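Local coordinates for protein probable acetyltransferase (PDB 2EUI) that is a probable acyltransferase of the GNAT family that may move an acyl group, perhaps acetyl from acetyl-CoA, onto an unknown acceptor, at residues D12-L17 with K36-R41; N82-A87 with K128-I133; R59-C64 with Q93-H98. One frame throughout, in Å; residues are numbered along the deposited sequence.

Contact 1 of 3, residues D12-L17 with K36-R41; sequences DLLAPL and KFLEKR
Ala15 and Leu38 are the residues at which helix 11-24 and helix 31-44 come nearest here, their CA atoms 7.4 Å apart. The segment 12-17 is also kinked: the backbone N of Pro16 carries no hydrogen, and neither it nor the N of Leu17 bonds back to the preceding turn.

Leu38 does most of the reaching. Its second torsion is fully extended (chi2 179°), so CD1 is the far end of the side chain, and this one methyl makes both contacts. It rests on the main chain of the first helix, 4.0 Å from Ala15 CA, and lies 4.1 Å from Leu14 CG. Leu14 meets it at about a right angle, branch point against methyl. With CG anti to its own backbone N (chi1 172°), Leu14 passes Leu38 and also packs on Leu60 and Phe63 of strand 60-71 and on Ile49 and Leu51 of strand 48-53. Leu38 is packed further by Leu11 and Phe18 of the first helix.

Salt bridges lie outside this apolar strip: Asp12 with Arg35, and Glu39 with Arg43. Arg41 pairs with Glu46 and makes a cation-pi contact with Phe70 of the second subunit.

These two helices follow the first strand of the GNAT fold, and Leu14, with Leu17, packs helix 11-24 against the sheet. All three touching residues are buried, yet the two segments bury just 99 Å² between them, and their contacts all run carbon to carbon; the contact is therefore dispersive and hydrophobic, without a polar bond to fix its register.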
loop_
_atom_site.group_PDB
_atom_site.type_symbol
_atom_site.label_atom_id
_atom_site.label_comp_id
_atom_site.label_asym_id
_atom_site.label_seq_id
_atom_site.Cartn_x
_atom_site.Cartn_y
_atom_site.Cartn_z
ATOM N N ASP A 12 -23.445 -1.985 -7.454
ATOM C CA ASP A 12 -24.012 -1.734 -8.774
ATOM C C ASP A 12 -23.995 -0.268 -9.172
ATOM O O ASP A 12 -23.925 0.058 -10.360
ATOM C CB ASP A 12 -25.444 -2.266 -8.866
ATOM C CG ASP A 12 -25.503 -3.784 -8.916
ATOM O OD1 ASP A 12 -24.698 -4.396 -9.657
ATOM O OD2 ASP A 12 -26.363 -4.366 -8.217
ATOM N N LEU A 13 -24.056 0.619 -8.185
ATOM C CA LEU A 13 -24.049 2.045 -8.472
ATOM C C LEU A 13 -22.640 2.525 -8.811
ATOM O O LEU A 13 -22.456 3.394 -9.666
ATOM C CB LEU A 13 -24.590 2.836 -7.275
ATOM C CG LEU A 13 -24.599 4.349 -7.508
ATOM C CD1 LEU A 13 -25.503 4.679 -8.686
ATOM C CD2 LEU A 13 -25.065 5.072 -6.270
ATOM N N LEU A 14 -21.654 1.926 -8.148
ATOM C CA LEU A 14 -20.250 2.287 -8.314
ATOM C C LEU A 14 -19.493 1.524 -9.396
ATOM O O LEU A 14 -18.528 2.044 -9.964
ATOM C CB LEU A 14 -19.534 2.122 -6.966
ATOM C CG LEU A 14 -18.017 2.261 -6.920
ATOM C CD1 LEU A 14 -17.628 3.697 -7.248
ATOM C CD2 LEU A 14 -17.517 1.838 -5.545
ATOM N N ALA A 15 -19.920 0.296 -9.682
ATOM C CA ALA A 15 -19.261 -0.521 -10.699
ATOM C C ALA A 15 -19.088 0.209 -12.037
ATOM O O ALA A 15 -17.979 0.314 -12.560
ATOM C CB ALA A 15 -20.031 -1.793 -10.904
ATOM N N PRO A 16 -20.180 0.730 -12.607
ATOM C CA PRO A 16 -20.030 1.430 -13.884
ATOM C C PRO A 16 -19.100 2.644 -13.830
ATOM O O PRO A 16 -18.360 2.918 -14.785
ATOM C CB PRO A 16 -21.471 1.783 -14.255
ATOM C CG PRO A 16 -22.141 1.897 -12.927
ATOM C CD PRO A 16 -21.585 0.729 -12.168
ATOM N N LEU A 17 -19.126 3.371 -12.718
ATOM C CA LEU A 17 -18.260 4.541 -12.596
ATOM C C LEU A 17 -16.805 4.134 -12.388
ATOM O O LEU A 17 -15.895 4.882 -12.735
ATOM C CB LEU A 17 -18.699 5.437 -11.440
ATOM C CG LEU A 17 -17.985 6.789 -11.522
ATOM C CD1 LEU A 17 -18.354 7.460 -12.846
ATOM C CD2 LEU A 17 -18.373 7.667 -10.342
ATOM N N LYS A 36 -15.985 -7.472 -10.129
ATOM C CA LYS A 36 -15.530 -8.547 -9.249
ATOM C C LYS A 36 -14.455 -8.043 -8.288
ATOM O O LYS A 36 -14.449 -8.411 -7.114
ATOM C CB LYS A 36 -14.999 -9.731 -10.066
ATOM C CG LYS A 36 -14.645 -10.934 -9.207
ATOM C CD LYS A 36 -15.725 -11.157 -8.137
ATOM C CE LYS A 36 -15.385 -12.278 -7.154
ATOM N NZ LYS A 36 -16.452 -12.456 -6.112
ATOM N N PHE A 37 -13.558 -7.196 -8.796
ATOM C CA PHE A 37 -12.480 -6.602 -8.002
ATOM C C PHE A 37 -13.049 -5.796 -6.828
ATOM O O PHE A 37 -12.627 -5.968 -5.678
ATOM C CB PHE A 37 -11.617 -5.682 -8.882
ATOM C CG PHE A 37 -10.504 -5.000 -8.138
ATOM C CD1 PHE A 37 -9.365 -5.698 -7.771
ATOM C CD2 PHE A 37 -10.617 -3.664 -7.769
ATOM C CE1 PHE A 37 -8.344 -5.078 -7.039
ATOM C CE2 PHE A 37 -9.611 -3.034 -7.042
ATOM C CZ PHE A 37 -8.470 -3.744 -6.674
ATOM N N LEU A 38 -14.004 -4.919 -7.134
ATOM C CA LEU A 38 -14.656 -4.079 -6.138
ATOM C C LEU A 38 -15.435 -4.885 -5.107
ATOM O O LEU A 38 -15.596 -4.462 -3.966
ATOM C CB LEU A 38 -15.617 -3.107 -6.812
ATOM C CG LEU A 38 -15.030 -2.020 -7.704
ATOM C CD1 LEU A 38 -16.175 -1.196 -8.280
ATOM C CD2 LEU A 38 -14.073 -1.164 -6.902
ATOM N N GLU A 39 -15.929 -6.044 -5.511
ATOM C CA GLU A 39 -16.682 -6.864 -4.590
ATOM C C GLU A 39 -15.732 -7.350 -3.502
ATOM O O GLU A 39 -15.988 -7.158 -2.319
ATOM C CB GLU A 39 -17.304 -8.048 -5.322
ATOM C CG GLU A 39 -18.701 -8.394 -4.849
ATOM C CD GLU A 39 -19.115 -9.791 -5.271
ATOM O OE1 GLU A 39 -18.916 -10.128 -6.461
ATOM O OE2 GLU A 39 -19.638 -10.547 -4.412
ATOM N N LYS A 40 -14.627 -7.967 -3.905
ATOM C CA LYS A 40 -13.655 -8.467 -2.945
ATOM C C LYS A 40 -13.256 -7.392 -1.959
ATOM O O LYS A 40 -13.140 -7.658 -0.766
ATOM C CB LYS A 40 -12.411 -8.976 -3.655
ATOM C CG LYS A 40 -12.645 -10.213 -4.464
ATOM C CD LYS A 40 -11.331 -10.768 -4.932
ATOM C CE LYS A 40 -11.538 -12.015 -5.764
ATOM N NZ LYS A 40 -10.236 -12.592 -6.176
ATOM N N ARG A 41 -13.054 -6.178 -2.459
ATOM C CA ARG A 41 -12.656 -5.057 -1.612
ATOM C C ARG A 41 -13.772 -4.625 -0.677
ATOM O O ARG A 41 -13.546 -4.463 0.523
ATOM C CB ARG A 41 -12.189 -3.880 -2.478
ATOM C CG ARG A 41 -10.723 -3.521 -2.248
ATOM C CD ARG A 41 -9.848 -4.767 -2.188
ATOM N NE ARG A 41 -9.647 -5.322 -3.516
ATOM C CZ ARG A 41 -9.334 -6.589 -3.769
ATOM N NH1 ARG A 41 -9.188 -7.468 -2.785
ATOM N NH2 ARG A 41 -9.154 -6.976 -5.020
#

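Contact 2 of 3, residues N82-A87 with K128-I133; sequences NDIYVA and KVYESI
The apolar contact is between Ile84 on strand 76-86 and Tyr130 on helix 124-131, whose side chains run past each other in opposite directions. Ile84 touches with its CG2 branch, which is 3.9 Å from Tyr130 CZ and approaches the ring obliquely, near its hydroxyl end. CG1 stands anti to the backbone N (chi1 175°). Ile84 also packs on Leu99 and Leu100 of helix 92-109.

The CA atoms of Ile84 and Tyr130 are 9.7 Å apart, a gap bridged mainly by the length of the tyrosine. This strand is the bulged one of the GNAT fold: two residues, Asn82 and Asp83, stand opposite the single Gln65, a classic beta bulge. In the family, acetyl-CoA lies in the cleft where this strand and the next parallel one splay apart, and the position of Tyr130 may put its hydroxyl near that cleft.

Polar interactions do not join the segments; Tyr130 OH is 3.9 Å from Asn82 O, too far for a bond. Asn82 OD1 and Asp83 OD2 bond instead to Ser72 OG of the second subunit. At the helix end, Ser132 OG donates to Val129 O over 2.6 Å, with the donor tilted 26° from the carbonyl plane.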
loop_
_atom_site.group_PDB
_atom_site.type_symbol
_atom_site.label_atom_id
_atom_site.label_comp_id
_atom_site.label_asym_id
_atom_site.label_seq_id
_atom_site.Cartn_x
_atom_site.Cartn_y
_atom_site.Cartn_z
ATOM N N ASN A 82 -5.144 5.436 -3.705
ATOM C CA ASN A 82 -4.973 4.944 -5.066
ATOM C C ASN A 82 -5.838 5.642 -6.106
ATOM O O ASN A 82 -5.321 6.086 -7.132
ATOM C CB ASN A 82 -5.263 3.438 -5.136
ATOM C CG ASN A 82 -5.214 2.898 -6.560
ATOM O OD1 ASN A 82 -5.706 1.805 -6.844
ATOM N ND2 ASN A 82 -4.611 3.665 -7.462
ATOM N N ASP A 83 -7.144 5.724 -5.834
ATOM C CA ASP A 83 -8.099 6.315 -6.772
ATOM C C ASP A 83 -8.895 7.520 -6.294
ATOM O O ASP A 83 -9.287 7.630 -5.132
ATOM C CB ASP A 83 -9.133 5.278 -7.231
ATOM C CG ASP A 83 -8.573 3.881 -7.320
ATOM O OD1 ASP A 83 -7.662 3.653 -8.149
ATOM O OD2 ASP A 83 -9.056 3.007 -6.556
ATOM N N ILE A 84 -9.150 8.407 -7.241
ATOM C CA ILE A 84 -9.937 9.605 -7.027
ATOM C C ILE A 84 -10.498 9.841 -8.429
ATOM O O ILE A 84 -9.780 9.717 -9.415
ATOM C CB ILE A 84 -9.059 10.797 -6.504
ATOM C CG1 ILE A 84 -9.903 12.063 -6.409
ATOM C CG2 ILE A 84 -7.856 11.031 -7.399
ATOM C CD1 ILE A 84 -10.966 12.012 -5.344
ATOM N N TYR A 85 -11.787 10.123 -8.536
ATOM C CA TYR A 85 -12.366 10.327 -9.862
ATOM C C TYR A 85 -13.759 10.922 -9.880
ATOM O O TYR A 85 -14.628 10.560 -9.084
ATOM C CB TYR A 85 -12.397 9.000 -10.619
ATOM C CG TYR A 85 -12.945 9.101 -12.025
ATOM C CD1 TYR A 85 -12.150 9.580 -13.069
ATOM C CD2 TYR A 85 -14.250 8.707 -12.317
ATOM C CE1 TYR A 85 -12.643 9.656 -14.370
ATOM C CE2 TYR A 85 -14.750 8.781 -13.614
ATOM C CZ TYR A 85 -13.943 9.255 -14.631
ATOM O OH TYR A 85 -14.426 9.343 -15.910
ATOM N N VAL A 86 -13.966 11.834 -10.818
ATOM C CA VAL A 86 -15.261 12.482 -10.968
ATOM C C VAL A 86 -15.815 12.165 -12.351
ATOM O O VAL A 86 -15.061 11.973 -13.292
ATOM C CB VAL A 86 -15.138 14.012 -10.817
ATOM C CG1 VAL A 86 -16.514 14.644 -10.892
ATOM C CG2 VAL A 86 -14.462 14.355 -9.493
ATOM N N ALA A 87 -17.134 12.091 -12.467
ATOM C CA ALA A 87 -17.762 11.813 -13.755
ATOM C C ALA A 87 -17.832 13.111 -14.582
ATOM O O ALA A 87 -17.889 14.212 -14.026
ATOM C CB ALA A 87 -19.161 11.241 -13.535
ATOM N N LYS A 128 -1.329 17.285 -10.393
ATOM C CA LYS A 128 -1.556 18.661 -9.975
ATOM C C LYS A 128 -2.547 18.694 -8.811
ATOM O O LYS A 128 -2.316 19.355 -7.799
ATOM C CB LYS A 128 -2.097 19.482 -11.147
ATOM C CG LYS A 128 -1.961 20.992 -10.953
ATOM C CD LYS A 128 -3.128 21.766 -11.567
ATOM C CE LYS A 128 -4.403 21.560 -10.756
ATOM N NZ LYS A 128 -4.211 22.029 -9.353
ATOM N N VAL A 129 -3.654 17.976 -8.969
ATOM C CA VAL A 129 -4.684 17.897 -7.945
ATOM C C VAL A 129 -4.081 17.407 -6.633
ATOM O O VAL A 129 -4.346 17.971 -5.572
ATOM C CB VAL A 129 -5.791 16.929 -8.367
ATOM C CG1 VAL A 129 -6.834 16.809 -7.265
ATOM C CG2 VAL A 129 -6.413 17.404 -9.659
ATOM N N TYR A 130 -3.267 16.358 -6.708
ATOM C CA TYR A 130 -2.624 15.808 -5.517
ATOM C C TYR A 130 -1.756 16.845 -4.811
ATOM O O TYR A 130 -1.812 16.987 -3.587
ATOM C CB TYR A 130 -1.758 14.584 -5.879
ATOM C CG TYR A 130 -2.561 13.332 -6.115
ATOM C CD1 TYR A 130 -3.549 12.950 -5.215
ATOM C CD2 TYR A 130 -2.344 12.533 -7.235
ATOM C CE1 TYR A 130 -4.299 11.816 -5.415
ATOM C CE2 TYR A 130 -3.094 11.385 -7.447
ATOM C CZ TYR A 130 -4.070 11.034 -6.529
ATOM O OH TYR A 130 -4.821 9.894 -6.694
ATOM N N GLU A 131 -0.947 17.555 -5.593
ATOM C CA GLU A 131 -0.056 18.576 -5.061
ATOM C C GLU A 131 -0.824 19.702 -4.380
ATOM O O GLU A 131 -0.387 20.248 -3.357
ATOM C CB GLU A 131 0.826 19.121 -6.187
ATOM C CG GLU A 131 1.881 18.102 -6.625
ATOM C CD GLU A 131 2.707 18.532 -7.829
ATOM O OE1 GLU A 131 3.300 19.636 -7.808
ATOM O OE2 GLU A 131 2.777 17.746 -8.798
ATOM N N SER A 132 -1.990 20.014 -4.937
ATOM C CA SER A 132 -2.833 21.072 -4.414
ATOM C C SER A 132 -3.550 20.685 -3.124
ATOM O O SER A 132 -4.259 21.502 -2.543
ATOM C CB SER A 132 -3.870 21.478 -5.457
ATOM O OG SER A 132 -4.864 20.481 -5.576
ATOM N N ILE A 133 -3.392 19.451 -2.670
ATOM C CA ILE A 133 -4.050 19.059 -1.437
ATOM C C ILE A 133 -3.033 18.620 -0.399
ATOM O O ILE A 133 -3.376 17.954 0.579
ATOM C CB ILE A 133 -5.072 17.927 -1.665
ATOM C CG1 ILE A 133 -4.363 16.634 -2.058
ATOM C CG2 ILE A 133 -6.054 18.331 -2.768
ATOM C CD1 ILE A 133 -5.312 15.465 -2.205
#

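Contact 3 of 3, residues R59-C64 with Q93-H98; sequences RLLGFC and QLVADH
Strand 60-71 and helix 92-109 approach at Gly62 and Val95, where the CA atoms are 6.7 Å apart. The strand turns one glycine to the helix at this point, and the absence of a side chain there permits the approach. The backbone of Gly62 is almost fully stretched (phi/psi -180/173), while the preceding Leu61 has a helix-like psi of -25°. Both Leu61 and Gly62 make backbone hydrogen bonds with Ala52 of the adjacent strand 48-53.

Val95 carries the helix side of the contact and uses its two methyls separately. CG1, anti to the backbone N (chi1 164°), comes 4.1 Å from Gly62 CA and so packs on bare main chain. CG2 lies beside the backbone N and meets Leu61 CB, also at 4.1 Å. Both contacts are carbon to carbon, and the fork of the valine thus sits over two consecutive residues of the strand. Leu61 is touched at its first side-chain carbon; it also packs on Ala54 and Ala90, and its CD2 lies over one face of the Arg59 guanidinium.

The helix is the connection of a beta-alpha-beta crossover, joining strand 76-86 to the parallel strand 112-120. In GNAT enzymes the loop entering this helix and the helix's first turn commonly hold the pyrophosphate of acetyl-CoA, and this may apply here. Val95 lies near that end.

Across the sheet, Phe63 points to the other side, where it meets Leu17 of helix 11-24. Val95 itself spans three strands, adding to the pair on strand 60-71 Ala52 of strand 48-53 and, on strand 76-86, Val86.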
loop_
_atom_site.group_PDB
_atom_site.type_symbol
_atom_site.label_atom_id
_atom_site.label_comp_id
_atom_site.label_asym_id
_atom_site.label_seq_id
_atom_site.Cartn_x
_atom_site.Cartn_y
_atom_site.Cartn_z
ATOM N N ARG A 59 -27.233 9.479 -7.188
ATOM C CA ARG A 59 -26.469 9.395 -8.417
ATOM C C ARG A 59 -25.011 9.733 -8.099
ATOM O O ARG A 59 -24.684 10.787 -7.564
ATOM C CB ARG A 59 -27.075 10.292 -9.505
ATOM C CG ARG A 59 -26.431 11.624 -9.737
ATOM C CD ARG A 59 -26.671 12.057 -11.185
ATOM N NE ARG A 59 -25.886 13.234 -11.550
ATOM C CZ ARG A 59 -26.144 14.454 -11.102
ATOM N NH1 ARG A 59 -27.172 14.652 -10.277
ATOM N NH2 ARG A 59 -25.370 15.471 -11.466
ATOM N N LEU A 60 -24.145 8.779 -8.398
ATOM C CA LEU A 60 -22.721 8.890 -8.143
ATOM C C LEU A 60 -22.032 9.979 -8.985
ATOM O O LEU A 60 -21.901 9.851 -10.206
ATOM C CB LEU A 60 -22.098 7.520 -8.406
ATOM C CG LEU A 60 -20.741 7.147 -7.828
ATOM C CD1 LEU A 60 -20.740 7.325 -6.304
ATOM C CD2 LEU A 60 -20.448 5.700 -8.223
ATOM N N LEU A 61 -21.581 11.043 -8.321
ATOM C CA LEU A 61 -20.918 12.162 -8.997
ATOM C C LEU A 61 -19.430 11.904 -9.065
ATOM O O LEU A 61 -18.723 12.427 -9.931
ATOM C CB LEU A 61 -21.173 13.463 -8.235
ATOM C CG LEU A 61 -22.643 13.753 -7.896
ATOM C CD1 LEU A 61 -22.701 14.766 -6.786
ATOM C CD2 LEU A 61 -23.395 14.239 -9.130
ATOM N N GLY A 62 -18.957 11.091 -8.133
ATOM C CA GLY A 62 -17.547 10.768 -8.098
ATOM C C GLY A 62 -17.258 9.819 -6.952
ATOM O O GLY A 62 -18.134 9.527 -6.133
ATOM N N PHE A 63 -16.032 9.322 -6.886
ATOM C CA PHE A 63 -15.706 8.419 -5.813
ATOM C C PHE A 63 -14.222 8.468 -5.488
ATOM O O PHE A 63 -13.410 8.968 -6.262
ATOM C CB PHE A 63 -16.135 6.999 -6.179
ATOM C CG PHE A 63 -15.242 6.349 -7.176
ATOM C CD1 PHE A 63 -14.095 5.682 -6.767
ATOM C CD2 PHE A 63 -15.501 6.462 -8.532
ATOM C CE1 PHE A 63 -13.220 5.144 -7.697
ATOM C CE2 PHE A 63 -14.624 5.923 -9.470
ATOM C CZ PHE A 63 -13.485 5.266 -9.053
ATOM N N CYS A 64 -13.881 7.919 -4.335
ATOM C CA CYS A 64 -12.509 7.904 -3.867
ATOM C C CYS A 64 -12.180 6.554 -3.206
ATOM O O CYS A 64 -13.051 5.917 -2.616
ATOM C CB CYS A 64 -12.345 9.067 -2.881
ATOM S SG CYS A 64 -10.843 9.068 -1.951
ATOM N N GLN A 93 -13.163 19.423 -9.984
ATOM C CA GLN A 93 -12.678 20.075 -8.766
ATOM C C GLN A 93 -13.646 20.113 -7.580
ATOM O O GLN A 93 -13.327 19.603 -6.501
ATOM C CB GLN A 93 -12.202 21.491 -9.095
ATOM C CG GLN A 93 -11.657 22.258 -7.899
ATOM C CD GLN A 93 -10.612 23.288 -8.301
ATOM O OE1 GLN A 93 -10.750 23.964 -9.330
ATOM N NE2 GLN A 93 -9.563 23.418 -7.489
ATOM N N LEU A 94 -14.812 20.725 -7.766
ATOM C CA LEU A 94 -15.798 20.798 -6.693
ATOM C C LEU A 94 -15.991 19.452 -5.963
ATOM O O LEU A 94 -15.975 19.395 -4.730
ATOM C CB LEU A 94 -17.138 21.273 -7.261
ATOM C CG LEU A 94 -18.337 21.187 -6.313
ATOM C CD1 LEU A 94 -18.033 21.951 -5.033
ATOM C CD2 LEU A 94 -19.573 21.753 -6.998
ATOM N N VAL A 95 -16.162 18.376 -6.731
ATOM C CA VAL A 95 -16.377 17.038 -6.178
ATOM C C VAL A 95 -15.101 16.337 -5.728
ATOM O O VAL A 95 -15.076 15.697 -4.665
ATOM C CB VAL A 95 -17.131 16.134 -7.194
ATOM C CG1 VAL A 95 -17.013 14.657 -6.800
ATOM C CG2 VAL A 95 -18.600 16.542 -7.236
ATOM N N ALA A 96 -14.050 16.438 -6.537
ATOM C CA ALA A 96 -12.774 15.821 -6.194
ATOM C C ALA A 96 -12.394 16.303 -4.797
ATOM O O ALA A 96 -11.947 15.521 -3.958
ATOM C CB ALA A 96 -11.711 16.230 -7.199
ATOM N N ASP A 97 -12.602 17.594 -4.552
ATOM C CA ASP A 97 -12.286 18.225 -3.271
ATOM C C ASP A 97 -12.980 17.616 -2.064
ATOM O O ASP A 97 -12.324 17.092 -1.165
ATOM C CB ASP A 97 -12.619 19.712 -3.324
ATOM C CG ASP A 97 -11.412 20.566 -3.632
ATOM O OD1 ASP A 97 -10.758 20.332 -4.675
ATOM O OD2 ASP A 97 -11.124 21.479 -2.824
ATOM N N HIS A 98 -14.305 17.711 -2.033
ATOM C CA HIS A 98 -15.070 17.171 -0.923
ATOM C C HIS A 98 -14.610 15.773 -0.583
ATOM O O HIS A 98 -14.520 15.409 0.585
ATOM C CB HIS A 98 -16.556 17.156 -1.260
ATOM C CG HIS A 98 -17.182 18.513 -1.275
ATOM N ND1 HIS A 98 -17.273 19.299 -0.148
ATOM C CD2 HIS A 98 -17.736 19.229 -2.282
ATOM C CE1 HIS A 98 -17.857 20.442 -0.457
ATOM N NE2 HIS A 98 -18.148 20.425 -1.746
#

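In the fold
Contacts 2 and 3 are close neighbours, their centres 10 Å apart, and they share the sheet: Tyr85 O is 2.9 Å from Phe63 N and Ala87 N is 3.0 Å from Leu61 O, both probable hydrogen bonds between adjacent antiparallel strands. Contact 1 lies across that sheet, about 17 Å from contact 3 and 20 Å from contact 2, centre to centre. Leu17 CD1 bridges it to contact 2, at 3.9 Å from Tyr85 CE2, and Leu17 CD2 to contact 3, at 3.5 Å from Leu60 CG. Contact 2 and the start of helix 92-109 may lie near the acetyl-CoA site, as in relatives; contacts 1 and 2 both reach the second subunit.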